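Glyco_hydro_cc domain-containing protein (Blastomyces gilchristii, PDB 6UB0) is a glycoside hydrolase of family GH128 (subgroup III) that acts as a curdlan-specific exo-beta-1,3-glucanase, here with laminaribiose bound in its -2 and -1 subsites. Local coordinates at residues D151-Y156 and V172-F177; L139-H144 and S158-L163; A61-G66 and N98-R103; P44-P49 and Q94-P99. All coordinates share one frame; numbering follows the deposited sequence.

Interaction 1: D151-Y156 and V172-F177. With GLC (alpha-D-glucopyranose), chain B.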
# COMPACT_ATOMS: atom_id res chain seq x y z
N ASP A 151 18.07 0.83 7.74
CA ASP A 151 18.74 1.39 6.54
C ASP A 151 18.07 0.75 5.29
O ASP A 151 17.81 1.36 4.20
CB ASP A 151 20.24 1.11 6.56
CG ASP A 151 20.76 1.26 7.97
OD1 ASP A 151 20.85 2.42 8.39
OD2 ASP A 151 20.97 0.20 8.65
N ASP A 152 18.03 -0.62 5.34
CA ASP A 152 17.58 -1.44 4.20
C ASP A 152 16.17 -0.94 3.83
O ASP A 152 15.88 -0.81 2.62
CB ASP A 152 17.65 -2.93 4.50
CG ASP A 152 16.98 -3.80 3.45
OD1 ASP A 152 17.43 -3.78 2.28
OD2 ASP A 152 16.01 -4.50 3.82
N PHE A 153 15.36 -0.63 4.83
CA PHE A 153 14.01 -0.03 4.61
C PHE A 153 14.17 1.12 3.60
O PHE A 153 13.62 1.06 2.50
CB PHE A 153 13.31 0.37 5.91
CG PHE A 153 12.01 1.10 5.67
CD1 PHE A 153 10.87 0.41 5.25
CD2 PHE A 153 11.96 2.48 5.74
CE1 PHE A 153 9.69 1.10 4.99
CE2 PHE A 153 10.78 3.16 5.47
CZ PHE A 153 9.65 2.47 5.10
N LYS A 154 14.99 2.10 3.94
CA LYS A 154 15.09 3.41 3.24
C LYS A 154 15.65 3.23 1.82
O LYS A 154 15.24 3.99 0.93
CB LYS A 154 15.95 4.33 4.09
CG LYS A 154 15.42 4.50 5.51
CD LYS A 154 16.30 5.36 6.40
CE LYS A 154 15.90 6.82 6.39
NZ LYS A 154 16.56 7.59 7.47
N ARG A 155 16.60 2.31 1.65
CA ARG A 155 17.30 2.01 0.38
C ARG A 155 16.24 1.48 -0.58
O ARG A 155 16.07 2.01 -1.73
CB ARG A 155 18.41 0.99 0.72
CG ARG A 155 19.14 0.36 -0.46
CD ARG A 155 18.32 -0.63 -1.30
NE ARG A 155 17.79 -1.80 -0.57
CZ ARG A 155 17.05 -2.78 -1.11
NH1 ARG A 155 16.70 -2.74 -2.39
NH2 ARG A 155 16.64 -3.79 -0.36
N TYR A 156 15.51 0.48 -0.07
CA TYR A 156 14.41 -0.21 -0.78
C TYR A 156 13.43 0.85 -1.30
O TYR A 156 13.03 0.82 -2.45
CB TYR A 156 13.73 -1.22 0.15
CG TYR A 156 12.51 -1.83 -0.49
CD1 TYR A 156 12.63 -2.86 -1.41
CD2 TYR A 156 11.23 -1.38 -0.20
CE1 TYR A 156 11.52 -3.41 -2.03
CE2 TYR A 156 10.12 -1.91 -0.82
CZ TYR A 156 10.25 -2.94 -1.74
OH TYR A 156 9.14 -3.49 -2.30
N VAL A 172 5.50 6.80 -5.09
CA VAL A 172 5.14 5.45 -4.57
C VAL A 172 4.24 5.59 -3.34
O VAL A 172 4.48 6.48 -2.50
CB VAL A 172 6.35 4.54 -4.25
CG1 VAL A 172 7.46 4.63 -5.31
CG2 VAL A 172 6.96 4.74 -2.87
N TRP A 173 3.36 4.61 -3.15
CA TRP A 173 2.83 4.34 -1.78
C TRP A 173 3.56 3.13 -1.17
O TRP A 173 3.58 2.06 -1.78
CB TRP A 173 1.33 4.08 -1.77
CG TRP A 173 0.49 5.18 -2.33
CD1 TRP A 173 0.88 6.25 -3.09
CD2 TRP A 173 -0.94 5.20 -2.30
NE1 TRP A 173 -0.22 6.99 -3.45
CE2 TRP A 173 -1.35 6.35 -3.00
CE3 TRP A 173 -1.90 4.38 -1.69
CZ2 TRP A 173 -2.69 6.70 -3.11
CZ3 TRP A 173 -3.24 4.69 -1.85
CH2 TRP A 173 -3.63 5.85 -2.55
N VAL A 174 4.01 3.27 0.06
CA VAL A 174 4.50 2.13 0.88
C VAL A 174 3.30 1.58 1.63
O VAL A 174 2.96 2.10 2.75
CB VAL A 174 5.64 2.48 1.84
CG1 VAL A 174 6.21 1.22 2.45
CG2 VAL A 174 6.77 3.31 1.21
N THR A 175 2.58 0.69 1.01
CA THR A 175 1.24 0.27 1.52
C THR A 175 1.40 -0.73 2.66
O THR A 175 0.41 -1.04 3.28
CB THR A 175 0.33 -0.23 0.39
OG1 THR A 175 0.96 -1.23 -0.38
CG2 THR A 175 -0.04 0.86 -0.61
N GLU A 176 2.61 -1.28 2.87
CA GLU A 176 2.93 -2.10 4.05
C GLU A 176 4.37 -1.81 4.45
O GLU A 176 5.25 -1.99 3.63
CB GLU A 176 2.89 -3.60 3.79
CG GLU A 176 1.53 -4.22 3.55
CD GLU A 176 1.52 -5.71 3.30
OE1 GLU A 176 2.57 -6.35 3.49
OE2 GLU A 176 0.49 -6.22 2.85
N PHE A 177 4.60 -1.46 5.72
CA PHE A 177 5.95 -1.66 6.30
C PHE A 177 5.84 -2.12 7.75
O PHE A 177 4.92 -1.69 8.45
CB PHE A 177 6.75 -0.39 6.09
CG PHE A 177 6.19 0.79 6.83
CD1 PHE A 177 6.57 1.06 8.14
CD2 PHE A 177 5.27 1.64 6.22
CE1 PHE A 177 6.02 2.14 8.82
CE2 PHE A 177 4.77 2.73 6.90
CZ PHE A 177 5.18 2.99 8.19
C1 GLC B . 2.47 -9.53 3.40
C2 GLC B . 1.11 -9.87 2.78
C3 GLC B . 0.16 -10.45 3.83
C4 GLC B . 0.87 -11.61 4.58
C5 GLC B . 2.24 -11.22 5.07
C6 GLC B . 3.02 -12.31 5.81
O1 GLC B . 2.39 -8.59 4.48
O2 GLC B . 0.40 -8.78 2.14
O3 GLC B . -1.05 -10.87 3.19
O4 GLC B . 0.14 -11.90 5.73
O5 GLC B . 2.98 -10.78 3.93
O6 GLC B . 2.64 -13.52 5.21

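Interaction 2: L139-H144 and S158-L163. With GLC (alpha-D-glucopyranose), chain B.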
# COMPACT_ATOMS: atom_id res chain seq x y z
N LEU A 139 3.46 3.69 -7.78
CA LEU A 139 3.88 2.31 -7.41
C LEU A 139 3.42 2.04 -5.98
O LEU A 139 3.54 2.91 -5.17
CB LEU A 139 5.40 2.14 -7.46
CG LEU A 139 6.10 2.44 -8.79
CD1 LEU A 139 7.54 1.93 -8.77
CD2 LEU A 139 5.36 1.80 -9.95
N ALA A 140 3.00 0.81 -5.71
CA ALA A 140 2.74 0.32 -4.35
C ALA A 140 3.89 -0.65 -4.04
O ALA A 140 4.21 -1.51 -4.89
CB ALA A 140 1.39 -0.35 -4.27
N VAL A 141 4.52 -0.50 -2.89
CA VAL A 141 5.58 -1.45 -2.41
C VAL A 141 5.39 -1.81 -0.93
O VAL A 141 4.72 -1.07 -0.17
CB VAL A 141 6.97 -0.83 -2.60
CG1 VAL A 141 7.22 -0.45 -4.08
CG2 VAL A 141 7.17 0.33 -1.64
N HIS A 142 6.01 -2.89 -0.51
CA HIS A 142 5.95 -3.40 0.88
C HIS A 142 7.34 -3.66 1.43
O HIS A 142 8.10 -4.23 0.65
CB HIS A 142 5.30 -4.74 0.91
CG HIS A 142 3.87 -4.77 0.56
ND1 HIS A 142 3.23 -5.93 0.42
CD2 HIS A 142 2.99 -3.78 0.32
CE1 HIS A 142 1.96 -5.71 0.18
NE2 HIS A 142 1.77 -4.38 0.08
N TRP A 143 7.62 -3.40 2.73
CA TRP A 143 8.90 -3.78 3.36
C TRP A 143 8.63 -4.38 4.75
O TRP A 143 7.97 -3.69 5.55
CB TRP A 143 9.86 -2.59 3.39
CG TRP A 143 11.20 -3.00 3.92
CD1 TRP A 143 12.24 -3.52 3.21
CD2 TRP A 143 11.58 -3.06 5.29
NE1 TRP A 143 13.29 -3.80 4.05
CE2 TRP A 143 12.91 -3.54 5.34
CE3 TRP A 143 10.94 -2.72 6.48
CZ2 TRP A 143 13.60 -3.66 6.54
CZ3 TRP A 143 11.63 -2.83 7.67
CH2 TRP A 143 12.95 -3.31 7.70
N HIS A 144 9.00 -5.65 4.97
CA HIS A 144 8.97 -6.33 6.29
C HIS A 144 10.39 -6.78 6.61
O HIS A 144 11.10 -7.26 5.73
CB HIS A 144 8.05 -7.54 6.32
CG HIS A 144 6.62 -7.24 6.02
ND1 HIS A 144 5.61 -7.44 6.97
CD2 HIS A 144 6.01 -6.79 4.90
CE1 HIS A 144 4.45 -7.11 6.45
NE2 HIS A 144 4.67 -6.70 5.20
N SER A 158 13.74 4.15 -1.68
CA SER A 158 14.47 4.97 -2.68
C SER A 158 14.58 4.18 -3.99
O SER A 158 14.27 4.74 -5.01
CB SER A 158 15.78 5.37 -2.15
OG SER A 158 15.60 5.86 -0.82
N GLU A 159 14.96 2.92 -3.92
CA GLU A 159 15.12 2.07 -5.13
C GLU A 159 13.75 1.95 -5.82
O GLU A 159 13.72 1.99 -7.08
CB GLU A 159 15.70 0.71 -4.74
CG GLU A 159 16.42 0.00 -5.87
CD GLU A 159 17.53 -0.91 -5.39
OE1 GLU A 159 17.36 -1.52 -4.30
OE2 GLU A 159 18.60 -0.98 -6.08
N ALA A 160 12.66 1.84 -5.05
CA ALA A 160 11.29 1.76 -5.60
C ALA A 160 11.00 3.09 -6.30
O ALA A 160 10.47 3.07 -7.42
CB ALA A 160 10.30 1.46 -4.51
N ILE A 161 11.34 4.20 -5.66
CA ILE A 161 11.12 5.57 -6.20
C ILE A 161 11.91 5.75 -7.51
O ILE A 161 11.35 6.26 -8.49
CB ILE A 161 11.51 6.64 -5.17
CG1 ILE A 161 10.55 6.64 -3.97
CG2 ILE A 161 11.57 7.99 -5.85
CD1 ILE A 161 11.06 7.30 -2.71
N ALA A 162 13.20 5.38 -7.49
CA ALA A 162 14.11 5.47 -8.64
C ALA A 162 13.49 4.60 -9.73
O ALA A 162 13.30 5.10 -10.87
CB ALA A 162 15.49 5.02 -8.23
N LEU A 163 13.09 3.38 -9.38
CA LEU A 163 12.52 2.46 -10.39
C LEU A 163 11.29 3.10 -11.05
O LEU A 163 11.25 3.14 -12.31
CB LEU A 163 12.18 1.10 -9.79
CG LEU A 163 11.60 0.12 -10.81
CD1 LEU A 163 12.59 -0.09 -11.96
CD2 LEU A 163 11.21 -1.20 -10.17
C1 GLC B . 2.47 -9.53 3.40
C2 GLC B . 1.11 -9.87 2.78
C3 GLC B . 0.16 -10.45 3.83
C4 GLC B . 0.87 -11.61 4.58
C5 GLC B . 2.24 -11.22 5.07
C6 GLC B . 3.02 -12.31 5.81
O1 GLC B . 2.39 -8.59 4.48
O2 GLC B . 0.40 -8.78 2.14
O3 GLC B . -1.05 -10.87 3.19
O4 GLC B . 0.14 -11.90 5.73
O5 GLC B . 2.98 -10.78 3.93
O6 GLC B . 2.64 -13.52 5.21

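Interaction 3: A61-G66 and N98-R103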
# COMPACT_ATOMS: atom_id res chain seq x y z
N ALA A 61 -18.72 1.36 -7.29
CA ALA A 61 -19.24 1.79 -5.96
C ALA A 61 -18.29 2.81 -5.32
O ALA A 61 -18.78 3.83 -4.74
CB ALA A 61 -19.43 0.60 -5.05
N GLY A 62 -16.99 2.51 -5.41
CA GLY A 62 -15.92 3.23 -4.70
C GLY A 62 -15.71 4.61 -5.29
O GLY A 62 -15.61 5.57 -4.49
N ILE A 63 -15.60 4.67 -6.62
CA ILE A 63 -15.55 5.96 -7.37
C ILE A 63 -16.84 6.70 -7.02
O ILE A 63 -16.73 7.86 -6.63
CB ILE A 63 -15.39 5.74 -8.88
CG1 ILE A 63 -13.98 5.25 -9.22
CG2 ILE A 63 -15.72 7.01 -9.67
CD1 ILE A 63 -13.88 4.53 -10.53
N ALA A 64 -17.97 5.98 -7.01
CA ALA A 64 -19.31 6.48 -6.57
C ALA A 64 -19.30 6.93 -5.10
O ALA A 64 -20.12 7.79 -4.77
CB ALA A 64 -20.36 5.43 -6.79
N ALA A 65 -18.47 6.36 -4.23
CA ALA A 65 -18.35 6.83 -2.83
C ALA A 65 -17.26 7.91 -2.71
O ALA A 65 -17.00 8.32 -1.57
CB ALA A 65 -18.10 5.68 -1.89
N GLY A 66 -16.70 8.40 -3.83
CA GLY A 66 -15.75 9.54 -3.87
C GLY A 66 -14.28 9.14 -3.69
O GLY A 66 -13.40 10.02 -3.48
N ASN A 98 -6.58 0.17 -16.13
CA ASN A 98 -6.46 1.30 -17.10
C ASN A 98 -7.79 1.98 -17.39
O ASN A 98 -7.81 3.16 -17.69
CB ASN A 98 -5.91 0.87 -18.47
CG ASN A 98 -4.40 0.96 -18.56
OD1 ASN A 98 -3.72 0.92 -17.54
ND2 ASN A 98 -3.86 1.06 -19.76
N PRO A 99 -8.90 1.22 -17.52
CA PRO A 99 -10.24 1.78 -17.74
C PRO A 99 -10.74 2.87 -16.78
O PRO A 99 -11.56 3.60 -17.18
CB PRO A 99 -11.20 0.59 -17.53
CG PRO A 99 -10.31 -0.64 -17.34
CD PRO A 99 -8.91 -0.23 -17.75
N TYR A 100 -10.28 2.87 -15.53
CA TYR A 100 -10.67 3.85 -14.49
C TYR A 100 -9.67 5.00 -14.40
O TYR A 100 -9.74 5.76 -13.46
CB TYR A 100 -10.82 3.12 -13.15
CG TYR A 100 -11.81 2.01 -13.27
CD1 TYR A 100 -13.16 2.28 -13.21
CD2 TYR A 100 -11.41 0.70 -13.55
CE1 TYR A 100 -14.09 1.29 -13.35
CE2 TYR A 100 -12.34 -0.29 -13.75
CZ TYR A 100 -13.68 0.01 -13.66
OH TYR A 100 -14.64 -0.94 -13.82
N ALA A 101 -8.76 5.10 -15.36
CA ALA A 101 -7.67 6.10 -15.35
C ALA A 101 -8.25 7.52 -15.30
O ALA A 101 -7.62 8.37 -14.65
CB ALA A 101 -6.81 5.94 -16.57
N ALA A 102 -9.38 7.76 -15.96
CA ALA A 102 -9.98 9.11 -16.09
C ALA A 102 -10.60 9.52 -14.74
O ALA A 102 -10.59 10.72 -14.43
CB ALA A 102 -10.96 9.13 -17.24
N ARG A 103 -11.02 8.55 -13.93
CA ARG A 103 -11.84 8.80 -12.72
C ARG A 103 -11.05 8.52 -11.43
O ARG A 103 -11.50 8.88 -10.36
CB ARG A 103 -13.15 8.03 -12.87
CG ARG A 103 -14.09 8.73 -13.84
CD ARG A 103 -15.30 7.94 -14.37
NE ARG A 103 -15.09 6.53 -14.69
CZ ARG A 103 -15.85 5.53 -14.26
NH1 ARG A 103 -16.87 5.78 -13.45
NH2 ARG A 103 -15.55 4.27 -14.58

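Interaction 4: P44-P49 and Q94-P99. With BGC (beta-D-glucopyranose), chain C.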
# COMPACT_ATOMS: atom_id res chain seq x y z
N PRO A 44 -10.12 1.19 -2.63
CA PRO A 44 -10.36 -0.19 -3.06
C PRO A 44 -9.09 -0.84 -3.62
O PRO A 44 -8.26 -0.12 -4.19
CB PRO A 44 -11.45 -0.04 -4.13
CG PRO A 44 -12.07 1.29 -3.81
CD PRO A 44 -10.94 2.16 -3.33
N MET A 45 -8.96 -2.15 -3.39
CA MET A 45 -7.89 -2.98 -3.98
C MET A 45 -8.46 -4.11 -4.85
O MET A 45 -9.31 -4.86 -4.41
CB MET A 45 -6.95 -3.53 -2.91
CG MET A 45 -6.02 -4.59 -3.48
SD MET A 45 -4.88 -5.27 -2.27
CE MET A 45 -3.54 -4.09 -2.31
N LEU A 46 -7.93 -4.19 -6.07
CA LEU A 46 -7.94 -5.42 -6.90
C LEU A 46 -6.78 -6.32 -6.47
O LEU A 46 -5.69 -6.08 -6.87
CB LEU A 46 -7.83 -5.03 -8.38
CG LEU A 46 -7.92 -6.21 -9.34
CD1 LEU A 46 -9.06 -7.11 -8.92
CD2 LEU A 46 -8.09 -5.75 -10.80
N TRP A 47 -7.05 -7.29 -5.61
CA TRP A 47 -6.02 -8.08 -4.88
C TRP A 47 -5.27 -8.99 -5.84
O TRP A 47 -4.07 -9.21 -5.64
CB TRP A 47 -6.74 -8.88 -3.80
CG TRP A 47 -5.81 -9.64 -2.91
CD1 TRP A 47 -5.26 -9.23 -1.74
CD2 TRP A 47 -5.27 -10.95 -3.18
NE1 TRP A 47 -4.50 -10.22 -1.20
CE2 TRP A 47 -4.45 -11.26 -2.09
CE3 TRP A 47 -5.43 -11.89 -4.21
CZ2 TRP A 47 -3.79 -12.50 -2.01
CZ3 TRP A 47 -4.77 -13.10 -4.13
CH2 TRP A 47 -3.95 -13.39 -3.04
N GLY A 48 -6.02 -9.56 -6.77
CA GLY A 48 -5.57 -10.60 -7.71
C GLY A 48 -6.75 -11.16 -8.50
O GLY A 48 -7.91 -10.77 -8.33
N PRO A 49 -6.47 -12.20 -9.32
CA PRO A 49 -7.50 -12.82 -10.15
C PRO A 49 -8.83 -13.17 -9.48
O PRO A 49 -9.87 -13.13 -10.15
CB PRO A 49 -6.85 -14.14 -10.57
CG PRO A 49 -5.36 -13.90 -10.46
CD PRO A 49 -5.18 -12.88 -9.35
N GLN A 94 -3.82 -3.71 -17.55
CA GLN A 94 -4.28 -2.97 -18.75
C GLN A 94 -5.76 -3.20 -18.91
O GLN A 94 -6.46 -2.20 -19.20
CB GLN A 94 -3.51 -3.42 -19.99
CG GLN A 94 -2.23 -2.63 -20.12
CD GLN A 94 -1.46 -3.10 -21.32
OE1 GLN A 94 -1.81 -2.80 -22.45
NE2 GLN A 94 -0.39 -3.81 -21.05
N LYS A 95 -6.19 -4.44 -18.70
CA LYS A 95 -7.61 -4.86 -18.81
C LYS A 95 -8.48 -4.24 -17.71
O LYS A 95 -9.55 -3.72 -18.07
CB LYS A 95 -7.78 -6.38 -18.80
CG LYS A 95 -9.21 -6.88 -18.96
CD LYS A 95 -9.28 -8.36 -19.38
CE LYS A 95 -10.49 -9.09 -18.82
NZ LYS A 95 -11.71 -8.95 -19.66
N TYR A 96 -8.10 -4.35 -16.45
CA TYR A 96 -9.01 -4.22 -15.28
C TYR A 96 -8.78 -2.88 -14.55
O TYR A 96 -9.74 -2.38 -13.94
CB TYR A 96 -8.86 -5.41 -14.32
CG TYR A 96 -9.55 -6.68 -14.76
CD1 TYR A 96 -10.93 -6.77 -14.72
CD2 TYR A 96 -8.83 -7.81 -15.14
CE1 TYR A 96 -11.59 -7.93 -15.10
CE2 TYR A 96 -9.48 -8.99 -15.51
CZ TYR A 96 -10.87 -9.05 -15.49
OH TYR A 96 -11.55 -10.18 -15.88
N MET A 97 -7.59 -2.29 -14.65
CA MET A 97 -7.27 -0.99 -14.01
C MET A 97 -7.33 0.20 -15.01
O MET A 97 -7.99 1.22 -14.66
CB MET A 97 -5.89 -1.10 -13.36
CG MET A 97 -5.81 -2.28 -12.37
SD MET A 97 -6.66 -2.03 -10.78
CE MET A 97 -5.86 -0.54 -10.18
N ASN A 98 -6.58 0.17 -16.13
CA ASN A 98 -6.46 1.30 -17.10
C ASN A 98 -7.79 1.98 -17.39
O ASN A 98 -7.81 3.16 -17.69
CB ASN A 98 -5.91 0.87 -18.47
CG ASN A 98 -4.40 0.96 -18.56
OD1 ASN A 98 -3.72 0.92 -17.54
ND2 ASN A 98 -3.86 1.06 -19.76
N PRO A 99 -8.90 1.22 -17.52
CA PRO A 99 -10.24 1.78 -17.74
C PRO A 99 -10.74 2.87 -16.78
O PRO A 99 -11.56 3.60 -17.18
CB PRO A 99 -11.20 0.59 -17.53
CG PRO A 99 -10.31 -0.64 -17.34
CD PRO A 99 -8.91 -0.23 -17.75
C2 BGC C . -3.39 -10.81 2.85
C3 BGC C . -4.68 -10.08 3.04
C4 BGC C . -4.81 -9.81 4.52
C5 BGC C . -3.56 -9.05 5.03
C6 BGC C . -3.40 -8.76 6.53
C1 BGC C . -2.21 -10.09 3.43
O2 BGC C . -3.23 -10.91 1.43
O3 BGC C . -5.83 -10.75 2.43
O4 BGC C . -6.04 -9.09 4.62
O5 BGC C . -2.35 -9.79 4.82
O6 BGC C . -3.65 -10.00 7.24

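Interaction 1: D151-Y156 and V172-F177
Phe153, on helix 150-166, packs against Phe177 and Val174 on strand 172-180. This is the second half of a right-handed beta-alpha-beta unit of the TIM barrel: the helix has crossed over from strand 138-146 and now covers the outer side of the next parallel strand. The CB of Phe153 already points at the strand, and the ring is carried straight on with CG anti to the backbone N (chi1 174°). Past CG, a single ring carbon, CE1, does most of the touching. It sits 3.5 Å from Phe177 CB and also lies 4.3 Å from Val174 CG1, so one carbon rests against two strand residues. Farther out at the tip, CZ is 4.2 Å from Phe177 CB. The two rings meet obliquely, with centroids 5.6 Å apart and planes inclined at 55°, so neither a parallel stack nor a T-shape forms. Val193 and Leu197 of helix 183-199 also touch the Phe153 side chain, and the contact is entirely apolar and buried.

Beside this greasy patch the helix carries its own polar brace. Arg155 NH2 reaches Asp152 OD1 at 2.8 Å in an almost straight salt bridge, while the other carboxylate oxygen takes the indole N-H of Trp143 on strand 138-146. Back on strand 172-180, Glu176 turns into the sugar pocket. Its chain is extended beyond CG, which brings the carboxylate to the glucose of the -1 subsite, where Glu176 OE2 accepts a hydrogen bond from GLC O2 at 2.7 Å.

Interaction 2: L139-H144 and S158-L163
Val141 and Leu139, on strand 138-146, meet Ala160 of helix 150-166. They form the first half of the same beta-alpha-beta crossover of the TIM barrel, in which the helix folds back over the outside of the strand it has just left. Ala160 is small enough to let the backbones approach to 7.3 Å between the CA atoms of Val141 and Ala160. Val141 has chi1 at -58°, which sets CG1 anti to its own carbonyl carbon and directs that branch at the helix, where it lies 3.6 Å from Ala160 CB. Leu139 shares this first torsion but is longer. Its second torsion (-167°) carries CD1 out to the helix backbone, 3.4 Å from Ala160 O, a van der Waals touch with a carbonyl oxygen. No hydrogen bond crosses the contact. Leu120 of helix 119-130 also touches Ala160, so this residue is covered by both the strand and the preceding helix.

The strand's other side serves the sugar pocket. His142 and His144 also place CG anti to the carbonyl carbon, yet their CB atoms project into the barrel. His142 ND1 is bonded to Glu75, and His144 ND1 to Glu178. At its far nitrogen His144 makes a hydrogen bond to Glu176, and the same atom, His144 NE2, stands 3.0 Å from GLC O1.

Interaction 3: A61-G66 and N98-R103
Arg103 NH1 is held by a salt bridge to Glu60 OE1, on the last turns of helix 52-64, and the same nitrogen lies 4.1 Å from Ile63 CG2, one turn farther along. The arginine chain is bent at chi3 (-39°), which swings the guanidinium back across the isoleucine. There Ile63 CD1 lies over one face of the group, 4.2 Å above its plane and displaced toward the rim. CG2 is thus the isoleucine atom nearest NH1, while CD1, at the end of the longer branch, serves both partners, lying over the guanidinium and reaching Tyr100 CD1 at 3.6 Å. That methyl meets the phenol ring obliquely, the two side chains crossing at about a right angle. Tyr100 is the buried partner of the three and also touches Asn56, Ala59 and Glu60 on the same helix.

In the TIM barrel this joins the C-terminal end of helix 52-64 to the loop that leads from helix 86-96 into strand 105-111. Just past Ile63 the helix closes in a Schellman motif, with Gly66 at positive phi and Gly66 N bonded to Ile63 O at 2.9 Å. The loop turns tightly too, Arg103 N binding Tyr100 O at 3.1 Å, which puts both side chains within reach of one isoleucine. Between the two segments themselves the contact is therefore van der Waals packing, with an aromatic ring on the buried side and the charge on an exposed arginine at the margin.

Interaction 4: P44-P49 and Q94-P99
The ring of Tyr96 has Lys95 CG over one face, 3.9 Å above its plane and toward the rim, and it stacks with Tyr52 of helix 52-64; Leu46 CD2 approaches the same ring obliquely. The second flat group, the indole of Trp47, works by its edge. Beta-glucose O2 lies in the indole plane and takes its N-H, Trp47 NE1 standing 3.0 Å from BGC O2 with an N-H...O angle of 157°. A cation-pi contact with Arg50 also engages this indole. Gln81 and Asn10 hold the same sugar, the unit in the -2 subsite.

Neighbouring residues thus face opposite ways. Trp47 looks into the pocket, and Leu46 turns its side chain to the surrounding helices. In a TIM barrel the loops that follow the strands carry substrate-binding groups, and the one between strand 41-42 and helix 52-64 does so here through Trp47, while its Leu46 packs against the helices outside. Leu46 holds CG anti to its backbone N (chi1 -177°), which pushes the isobutyl group outward to the end of helix 86-96. Its CD2 touches two consecutive residues, 3.6 Å from Tyr96 CB and 4.0 Å from Met97 SD. Trp55 and Phe73 touch Leu46 as well. Met97 does not aim its CB at the loop; bends at chi2 and chi3 fold the chain round, and it runs past Leu46 in the opposite direction, leaving Met97 SD also 4.0 Å from Leu46 CB.

How the interactions relate
Interactions 1 and 2 are two halves of one crossover: both use helix 150-166, seat it on neighbouring strands of the parallel sheet, and are buried, with no hydrogen bond across either contact. Their strands also join through backbone bonding and through Glu176 and His144, which meet at the -1 glucose. Interaction 4 is buried too, but on another side of the barrel, and its loop supplies a donor to the -2 sugar. Interaction 3 shares Asn98 and Pro99 with it, its centre about 11 Å away, yet lies farther out, holds no pocket residue, and mixes an exposed charge with its packing. Chemistry therefore shifts from mainly apolar in the core to part ionic at the surface.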